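PDB 2FBH: transcriptional regulator PA3341 from Pseudomonas aeruginosa, which probably binds DNA as a dimeric transcription factor of the MarR family and carries zinc in the crystal. Local coordinates for residues A24-D27 against R28-H32; W40-L43 against L44-R48; D103-I106 against A107-A111; V62-G66 against P67-R71. All coordinates share one frame; numbering follows the deposited sequence.

How the interactions relate
Each of the four contacts lies along one turn or so of backbone, so none closes a long loop; they follow one another in series, without nesting or crossing, in the chain order 1, 2, 4, 3. Interaction 1 lies in the C-terminal part of helix 11-29 and the residues after it, and interaction 2 lies on the next helix, 39-48, which occupies the middle of the fold and touches all three others. Interaction 4 leads from helix 55-62 into helix 66-78, and interaction 3 sits near the start of helix 102-120, beyond the two-stranded wing. Interactions 1 and 3 also touch, whereas interaction 4 stays about 11 Å, nearest atoms, from both.

Interaction 1 (A24-D27 against R28-H32); sequences AELD and RRLSH. With ZN (zinc ion), chain C.
Arg28, Arg29 and Leu30 donate their backbone N-H groups to the carbonyls of Ala24, Glu25 and Leu26 in successive i to i+4 bonds, in the C-terminal part of helix 11-29. On one side of this turn Glu25 and Arg29 form a salt bridge. Arg29 NE lies 2.7 Å from Glu25 OE2, in a nearly straight bond (166°) that uses the anti lone pair of the carboxylate. The oxygen sits in the guanidinium plane, but the two flat groups stand 84° apart. Arg29 NE makes the strong bond, and Arg29 NH2 adds a weak one, longer (3.2 Å) and bent, to the same Glu25 OE2. A bend at chi2 (64°) carries the Glu25 carboxylate forward along the helix to meet Arg29. Arg28 reaches that oxygen indirectly: a water donates to Glu25 OE2 and accepts from Arg28 NE. Such an acid with a base one turn later is the classic i to i+4 helix salt bridge, here near the dimer partner, whose Leu143 packs on Glu25; Arg29 NH2 also pairs with Asp119 of helix 102-120. On another side, Leu26 and Leu30 lie side by side, their CD1 atoms 3.6 Å apart, and both rest on Trp40, whose NE1 is hydrogen-bonded to Asp27. Past Leu30 the chain turns to a metal site. Ser31 OG donates to Arg28 O at 2.8 Å, and Arg28 O accepts from Ser31 N as well. Zinc is bound by His32 ND1 at 2.2 Å, with Ser31 OG lying 3.2 Å from the metal.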
# COMPACT_ATOMS: atom_id res chain seq x y z
N ALA A 24 9.01 1.01 -0.28
CA ALA A 24 9.91 2.15 -0.64
C ALA A 24 11.33 1.66 -0.64
O ALA A 24 12.15 2.04 -1.49
CB ALA A 24 9.78 3.29 0.32
N GLU A 25 11.65 0.86 0.38
CA GLU A 25 13.03 0.36 0.50
C GLU A 25 13.38 -0.60 -0.66
O GLU A 25 14.45 -0.55 -1.25
CB GLU A 25 13.25 -0.36 1.86
CG GLU A 25 14.69 -0.90 2.01
CD GLU A 25 15.80 0.23 2.04
OE1 GLU A 25 15.51 1.43 2.31
OE2 GLU A 25 16.99 -0.15 1.79
N LEU A 26 12.44 -1.48 -0.99
CA LEU A 26 12.67 -2.37 -2.13
C LEU A 26 12.78 -1.52 -3.41
O LEU A 26 13.65 -1.79 -4.26
CB LEU A 26 11.46 -3.35 -2.23
CG LEU A 26 11.64 -4.54 -3.15
CD1 LEU A 26 13.09 -5.21 -3.24
CD2 LEU A 26 10.64 -5.51 -2.57
N ASP A 27 11.90 -0.53 -3.59
CA ASP A 27 11.97 0.32 -4.81
C ASP A 27 13.32 1.02 -4.86
O ASP A 27 13.91 1.07 -5.92
CB ASP A 27 10.85 1.38 -4.78
CG ASP A 27 10.75 2.15 -6.11
OD1 ASP A 27 10.54 1.51 -7.16
OD2 ASP A 27 10.94 3.36 -6.05
N ARG A 28 13.82 1.49 -3.72
CA ARG A 28 15.20 2.06 -3.64
C ARG A 28 16.29 1.06 -4.06
O ARG A 28 17.15 1.38 -4.89
CB ARG A 28 15.46 2.52 -2.21
CG ARG A 28 16.95 2.78 -1.87
CD ARG A 28 17.16 3.23 -0.39
NE ARG A 28 18.57 3.38 -0.09
CZ ARG A 28 19.25 4.54 -0.26
NH1 ARG A 28 20.54 4.65 0.05
NH2 ARG A 28 18.65 5.57 -0.73
N ARG A 29 16.24 -0.16 -3.52
CA ARG A 29 17.27 -1.14 -3.87
C ARG A 29 17.19 -1.65 -5.29
O ARG A 29 18.22 -2.10 -5.82
CB ARG A 29 17.40 -2.27 -2.83
CG ARG A 29 17.62 -1.67 -1.39
CD ARG A 29 18.21 -2.80 -0.53
NE ARG A 29 17.98 -2.43 0.85
CZ ARG A 29 18.31 -3.24 1.84
NH1 ARG A 29 18.81 -4.43 1.50
NH2 ARG A 29 18.06 -2.87 3.10
N LEU A 30 16.00 -1.51 -5.91
CA LEU A 30 15.80 -1.93 -7.27
C LEU A 30 15.97 -0.77 -8.32
O LEU A 30 15.80 -1.04 -9.54
CB LEU A 30 14.44 -2.55 -7.46
CG LEU A 30 14.28 -3.86 -6.67
CD1 LEU A 30 12.88 -4.38 -6.74
CD2 LEU A 30 15.21 -5.02 -7.20
N SER A 31 16.26 0.46 -7.84
CA SER A 31 16.11 1.68 -8.63
C SER A 31 17.07 1.73 -9.86
O SER A 31 16.81 2.49 -10.88
CB SER A 31 16.24 2.93 -7.76
OG SER A 31 17.55 2.92 -7.21
N HIS A 32 18.11 0.91 -9.82
CA HIS A 32 19.13 0.87 -10.89
C HIS A 32 18.58 0.13 -12.11
O HIS A 32 19.13 0.23 -13.22
CB HIS A 32 20.38 0.24 -10.43
CG HIS A 32 20.25 -1.18 -10.01
ND1 HIS A 32 19.51 -1.57 -8.91
CD2 HIS A 32 20.78 -2.31 -10.53
CE1 HIS A 32 19.59 -2.88 -8.78
NE2 HIS A 32 20.37 -3.36 -9.74
ZN ZN C . 19.25 0.30 -7.69
O HOH W 1 19.18 1.17 1.41

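Interaction 2 (W40-L43 against L44-R48); sequences WLVL and LHLAR. With SO4 (sulfate ion), chain E.
Trp40 and Leu44 meet at the rim of the indole, where Leu44 CD1 comes up near the ring plane, 4.4 Å from Trp40 CZ3. That same methyl lies over one face of the Arg48 guanidinium, 3.5 Å above its plane and offset toward the rim, so Leu44 bridges the aromatic edge and the charged group one turn on. Val42 CG1 and Leu46 CD1 make a second apolar pair, 4.2 Å apart. Leu41 was deposited in two conformers; in the one described here its CD2 approaches His45 NE2 to 3.6 Å, a contact that is doubtful to that extent. These i to i+4 neighbours ride on regular backbone bonds, such as Leu46 N to Val42 O, 2.9 Å. Helix 39-48 forms the central part of the MarR-type winged-helix fold: Val42 faces helices 55-62 and 66-78, while Leu43 and Ala47 face helix 102-120. What positions the polar groups lies one shell further out. His45 belongs to a zinc site with His49, and the hydroxyl of Ser61 is hydrogen-bonded to its ND1, which should help to set the ring's rotation. Arg48 runs extended from CG to NE, an outstretched chain that carries its guanidinium to a sulfate, probably from the crystallisation liquor. Arg48 NH1 donates to sulfate O3 at 3.0 Å and Arg48 NH2 to sulfate O4 at 2.9 Å. In one of its two conformers Glu110 pairs with Arg48 NH2, Tyr10 of the second subunit makes a cation-pi contact with Arg48, and Arg23, Arg117 and, from the second subunit, Gly12 and Thr13 also bond to the sulfate.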
# COMPACT_ATOMS: atom_id res chain seq x y z
N TRP A 40 8.56 -3.65 -11.48
CA TRP A 40 9.36 -4.71 -10.88
C TRP A 40 8.51 -5.67 -10.01
O TRP A 40 8.88 -6.86 -9.84
CB TRP A 40 10.51 -4.15 -10.05
CG TRP A 40 10.15 -3.18 -8.90
CD1 TRP A 40 10.29 -1.80 -8.90
CD2 TRP A 40 9.67 -3.52 -7.58
NE1 TRP A 40 9.89 -1.29 -7.69
CE2 TRP A 40 9.50 -2.31 -6.87
CE3 TRP A 40 9.38 -4.73 -6.94
CZ2 TRP A 40 9.06 -2.27 -5.52
CZ3 TRP A 40 8.91 -4.68 -5.59
CH2 TRP A 40 8.78 -3.49 -4.91
N LEU A 41 7.41 -5.16 -9.49
CA LEU A 41 6.48 -5.89 -8.61
C LEU A 41 5.56 -6.87 -9.39
O LEU A 41 5.18 -7.91 -8.89
CB LEU A 41 5.65 -4.89 -7.82
CG LEU A 41 5.07 -5.22 -6.45
CD1 LEU A 41 3.63 -5.64 -6.59
CD2 LEU A 41 5.87 -6.29 -5.70
N VAL A 42 5.26 -6.52 -10.64
CA VAL A 42 4.68 -7.44 -11.60
C VAL A 42 5.66 -8.60 -11.89
O VAL A 42 5.25 -9.75 -11.78
CB VAL A 42 4.22 -6.67 -12.89
CG1 VAL A 42 3.78 -7.65 -13.97
CG2 VAL A 42 3.05 -5.68 -12.54
N LEU A 43 6.94 -8.31 -12.25
CA LEU A 43 7.99 -9.29 -12.46
C LEU A 43 8.15 -10.18 -11.25
O LEU A 43 8.22 -11.39 -11.35
CB LEU A 43 9.32 -8.59 -12.69
CG LEU A 43 9.43 -7.94 -14.07
CD1 LEU A 43 10.87 -7.43 -14.25
CD2 LEU A 43 9.09 -8.98 -15.27
N LEU A 44 8.14 -9.55 -10.07
CA LEU A 44 8.40 -10.35 -8.87
C LEU A 44 7.26 -11.34 -8.71
O LEU A 44 7.52 -12.51 -8.47
CB LEU A 44 8.46 -9.44 -7.66
CG LEU A 44 9.59 -9.68 -6.73
CD1 LEU A 44 9.18 -9.09 -5.39
CD2 LEU A 44 10.03 -11.16 -6.67
N HIS A 45 6.02 -10.90 -8.91
CA HIS A 45 4.88 -11.78 -8.76
C HIS A 45 4.82 -12.88 -9.84
O HIS A 45 4.45 -14.03 -9.56
CB HIS A 45 3.62 -10.97 -8.69
CG HIS A 45 3.46 -10.26 -7.36
ND1 HIS A 45 2.37 -10.47 -6.53
CD2 HIS A 45 4.27 -9.39 -6.71
CE1 HIS A 45 2.49 -9.71 -5.45
NE2 HIS A 45 3.63 -9.05 -5.53
N LEU A 46 5.24 -12.55 -11.06
CA LEU A 46 5.36 -13.57 -12.09
C LEU A 46 6.39 -14.60 -11.72
O LEU A 46 6.23 -15.79 -12.00
CB LEU A 46 5.74 -12.91 -13.44
CG LEU A 46 4.56 -12.23 -14.08
CD1 LEU A 46 5.12 -11.43 -15.32
CD2 LEU A 46 3.52 -13.22 -14.55
N ALA A 47 7.48 -14.16 -11.12
CA ALA A 47 8.58 -15.05 -10.78
C ALA A 47 8.12 -16.04 -9.71
O ALA A 47 8.67 -17.16 -9.60
CB ALA A 47 9.71 -14.25 -10.22
N ARG A 48 7.18 -15.57 -8.90
CA ARG A 48 6.82 -16.33 -7.68
C ARG A 48 5.67 -17.29 -7.80
O ARG A 48 5.50 -18.17 -6.94
CB ARG A 48 6.48 -15.37 -6.56
CG ARG A 48 7.76 -14.75 -6.03
CD ARG A 48 7.44 -13.73 -4.94
NE ARG A 48 8.73 -13.21 -4.45
CZ ARG A 48 8.84 -12.24 -3.54
NH1 ARG A 48 7.74 -11.72 -3.01
NH2 ARG A 48 10.05 -11.85 -3.13
S SO4 E . 8.76 -9.95 0.22
O1 SO4 E . 8.90 -10.61 1.48
O2 SO4 E . 8.67 -8.49 0.32
O3 SO4 E . 7.49 -10.43 -0.30
O4 SO4 E . 9.91 -10.36 -0.66

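Interaction 3 (D103-I106 against A107-A111); sequences DVLI and ADIEA
Ile109 leans back on Leu105, one turn earlier in helix 102-120, and its atoms meet first the carbonyl and then the side chain of Leu105. Ile109 CB stands 3.7 Å from Leu105 O, the carbonyl that also accepts the Ile109 N-H at 3.0 Å. The next atom, Ile109 CG1, comes closer, 3.3 Å from Leu105 O, because it is placed beside its own backbone N and away from its carbonyl carbon (chi1 -63°). From there the chain is fully extended, chi2 180°, and its end, Ile109 CD1, arrives 3.9 Å from Leu105 CG, the two side chains passing at a slant. This apolar side is turned toward the rest of the subunit: Leu105 also packs on Leu43 of helix 39-48, and Ile109 on Leu33 and Leu35 of the loop between helices 11-29 and 39-48. The helix here follows the wing and leads from the DNA-binding region back toward the dimerisation part, consistent with a connecting role in the MarR fold. Elsewhere around the turn the neighbours are polar. Val104 O takes the Asp108 N-H at 3.3 Å and also a hydrogen from a water, 2.7 Å away. That water donates as well to Asp108 OD1, tying the carboxylate to the carbonyl, which it could not bond directly since both are acceptors. On the adjoining side, Ile106 and Glu110 run alongside each other; the partner of the Glu110 carboxylate is Arg48.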
# COMPACT_ATOMS: atom_id res chain seq x y z
N ASP A 103 15.24 -13.80 -17.10
CA ASP A 103 15.72 -14.59 -15.93
C ASP A 103 16.90 -13.95 -15.22
O ASP A 103 16.92 -14.03 -13.98
CB ASP A 103 15.97 -16.09 -16.21
CG ASP A 103 16.29 -16.91 -14.89
OD1 ASP A 103 15.36 -17.09 -14.03
OD2 ASP A 103 17.46 -17.36 -14.71
N VAL A 104 17.87 -13.35 -15.91
CA VAL A 104 18.96 -12.74 -15.10
C VAL A 104 18.39 -11.58 -14.30
O VAL A 104 18.84 -11.29 -13.19
CB VAL A 104 20.31 -12.29 -15.83
CG1 VAL A 104 21.09 -13.49 -16.38
CG2 VAL A 104 20.07 -11.25 -16.88
N LEU A 105 17.34 -10.97 -14.85
CA LEU A 105 16.70 -9.88 -14.17
C LEU A 105 15.96 -10.35 -12.91
O LEU A 105 16.16 -9.78 -11.83
CB LEU A 105 15.73 -9.13 -15.11
CG LEU A 105 14.99 -8.00 -14.43
CD1 LEU A 105 16.03 -6.91 -13.93
CD2 LEU A 105 14.03 -7.42 -15.48
N ILE A 106 15.06 -11.31 -13.05
CA ILE A 106 14.32 -11.85 -11.89
C ILE A 106 15.27 -12.38 -10.84
O ILE A 106 15.01 -12.20 -9.63
CB ILE A 106 13.44 -13.03 -12.28
CG1 ILE A 106 12.36 -12.58 -13.29
CG2 ILE A 106 12.79 -13.67 -11.02
CD1 ILE A 106 11.54 -11.59 -12.79
N ALA A 107 16.34 -13.07 -11.25
CA ALA A 107 17.30 -13.54 -10.23
C ALA A 107 17.82 -12.37 -9.35
O ALA A 107 17.95 -12.49 -8.10
CB ALA A 107 18.44 -14.24 -10.91
N ASP A 108 18.19 -11.25 -9.99
CA ASP A 108 18.64 -10.10 -9.28
C ASP A 108 17.57 -9.48 -8.40
O ASP A 108 17.85 -9.12 -7.29
CB ASP A 108 19.25 -9.04 -10.23
CG ASP A 108 20.56 -9.52 -10.87
OD1 ASP A 108 21.10 -10.54 -10.41
OD2 ASP A 108 21.02 -8.90 -11.86
N ILE A 109 16.36 -9.36 -8.91
CA ILE A 109 15.24 -8.82 -8.14
C ILE A 109 14.94 -9.69 -6.90
O ILE A 109 14.77 -9.17 -5.78
CB ILE A 109 13.98 -8.73 -9.03
CG1 ILE A 109 14.28 -7.71 -10.17
CG2 ILE A 109 12.72 -8.28 -8.19
CD1 ILE A 109 13.03 -7.60 -11.10
N GLU A 110 14.94 -11.02 -7.08
CA GLU A 110 14.71 -11.87 -5.91
C GLU A 110 15.83 -11.76 -4.88
O GLU A 110 15.56 -11.76 -3.69
CB GLU A 110 14.44 -13.31 -6.29
CG GLU A 110 13.07 -13.49 -6.90
CD GLU A 110 11.96 -13.45 -5.87
OE1 GLU A 110 11.02 -14.25 -6.00
OE2 GLU A 110 12.01 -12.66 -4.90
N ALA A 111 17.07 -11.68 -5.34
CA ALA A 111 18.19 -11.60 -4.42
C ALA A 111 18.03 -10.28 -3.62
O ALA A 111 18.22 -10.23 -2.39
CB ALA A 111 19.51 -11.63 -5.16
O HOH W 2 21.21 -12.28 -12.31

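Interaction 4 (V62-G66 against P67-R71); sequences VGVEG and PTLAR
Val64 and Thr68 press their methyls together, CG2 to CG2 at 3.3 Å, tighter than usual van der Waals contact. Val64 has an unusual first torsion, chi1 95°, and this rotation spreads its two methyls over different partners. While CG2 meets Thr68, Val64 CG1 rests 3.7 Å from Leu69 CB, the two side chains crossing at about a right angle. Thr68 is turned so that its hydroxyl lies beside its own backbone N and its methyl beside the carbonyl carbon (chi1 -64°). The methyl thereby faces Val64, and Thr68 OG1 lies 2.8 Å from a water. The same water accepts from Glu65 N at 2.9 Å. Glu65 is the N-cap residue and Thr68 stands three positions later, so the water stands in for one half of a capping box, the bond between the Thr68 side chain and the Glu65 N-H. In one of its two conformers the Glu65 side chain is stretched out against the proline ring, Glu65 CD 3.5 Å from Pro67 CG, a contact doubtful to that extent. Pro67, early in the helix, has no N-H to satisfy. The first helical bonds are regular: Leu69 N donates to Glu65 O at 3.0 Å, and Ala70 N to Gly66 O. Before them Gly63, with positive phi (105°), ends helix 55-62 and redirects the chain, while Leu69 packs back on Leu58 and Ala59 of that helix. A short turn joining two packed helices in this way is the helix-turn-helix of MarR regulators, in which helix 66-78 probably acts as the DNA-recognition helix.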
# COMPACT_ATOMS: atom_id res chain seq x y z
N VAL A 62 -0.86 -8.15 -7.64
CA VAL A 62 0.09 -7.04 -7.68
C VAL A 62 -0.50 -5.81 -6.97
O VAL A 62 0.24 -4.96 -6.42
CB VAL A 62 0.41 -6.68 -9.13
CG1 VAL A 62 0.92 -5.26 -9.22
CG2 VAL A 62 1.41 -7.68 -9.68
N GLY A 63 -1.82 -5.70 -7.11
CA GLY A 63 -2.67 -4.84 -6.30
C GLY A 63 -3.14 -3.60 -7.01
O GLY A 63 -3.22 -2.54 -6.40
N VAL A 64 -3.46 -3.73 -8.29
CA VAL A 64 -3.60 -2.59 -9.17
C VAL A 64 -4.80 -2.91 -10.03
O VAL A 64 -5.11 -4.10 -10.24
CB VAL A 64 -2.29 -2.46 -10.01
CG1 VAL A 64 -2.43 -3.13 -11.36
CG2 VAL A 64 -1.82 -1.01 -10.13
N GLU A 65 -5.48 -1.86 -10.51
CA GLU A 65 -6.60 -1.97 -11.46
C GLU A 65 -6.10 -2.55 -12.78
O GLU A 65 -4.93 -2.35 -13.12
CB GLU A 65 -7.21 -0.59 -11.71
CG GLU A 65 -8.61 -0.55 -12.35
CD GLU A 65 -9.01 0.86 -12.79
OE1 GLU A 65 -8.12 1.72 -12.85
OE2 GLU A 65 -10.21 1.10 -13.08
N GLY A 66 -6.98 -3.22 -13.52
CA GLY A 66 -6.65 -3.82 -14.82
C GLY A 66 -6.02 -2.91 -15.86
O GLY A 66 -4.98 -3.25 -16.41
N PRO A 67 -6.69 -1.79 -16.20
CA PRO A 67 -6.08 -0.76 -17.08
C PRO A 67 -4.68 -0.24 -16.67
O PRO A 67 -3.88 0.13 -17.54
CB PRO A 67 -7.10 0.40 -17.04
CG PRO A 67 -8.17 -0.00 -16.03
CD PRO A 67 -8.11 -1.49 -15.91
N THR A 68 -4.44 -0.14 -15.36
CA THR A 68 -3.13 0.20 -14.88
C THR A 68 -2.18 -0.91 -15.22
O THR A 68 -1.10 -0.66 -15.75
CB THR A 68 -3.11 0.46 -13.36
OG1 THR A 68 -3.92 1.60 -13.10
CG2 THR A 68 -1.72 0.79 -12.90
N LEU A 69 -2.57 -2.16 -14.93
CA LEU A 69 -1.66 -3.28 -15.25
C LEU A 69 -1.38 -3.31 -16.79
O LEU A 69 -0.30 -3.63 -17.18
CB LEU A 69 -2.19 -4.66 -14.77
CG LEU A 69 -1.21 -5.83 -14.91
CD1 LEU A 69 0.07 -5.66 -14.10
CD2 LEU A 69 -1.89 -7.19 -14.64
N ALA A 70 -2.37 -3.03 -17.63
CA ALA A 70 -2.14 -3.11 -19.08
C ALA A 70 -0.97 -2.22 -19.50
O ALA A 70 -0.16 -2.66 -20.30
CB ALA A 70 -3.37 -2.74 -19.88
N ARG A 71 -0.91 -1.00 -18.96
CA ARG A 71 0.23 -0.08 -19.18
C ARG A 71 1.55 -0.61 -18.67
O ARG A 71 2.54 -0.51 -19.38
CB ARG A 71 -0.02 1.28 -18.56
CG ARG A 71 -1.27 1.96 -19.04
CD ARG A 71 -1.04 2.74 -20.31
NE ARG A 71 -2.17 3.58 -20.69
CZ ARG A 71 -2.26 4.91 -20.52
NH1 ARG A 71 -1.26 5.60 -19.92
NH2 ARG A 71 -3.34 5.54 -20.98
O HOH W 3 -4.72 0.92 -10.46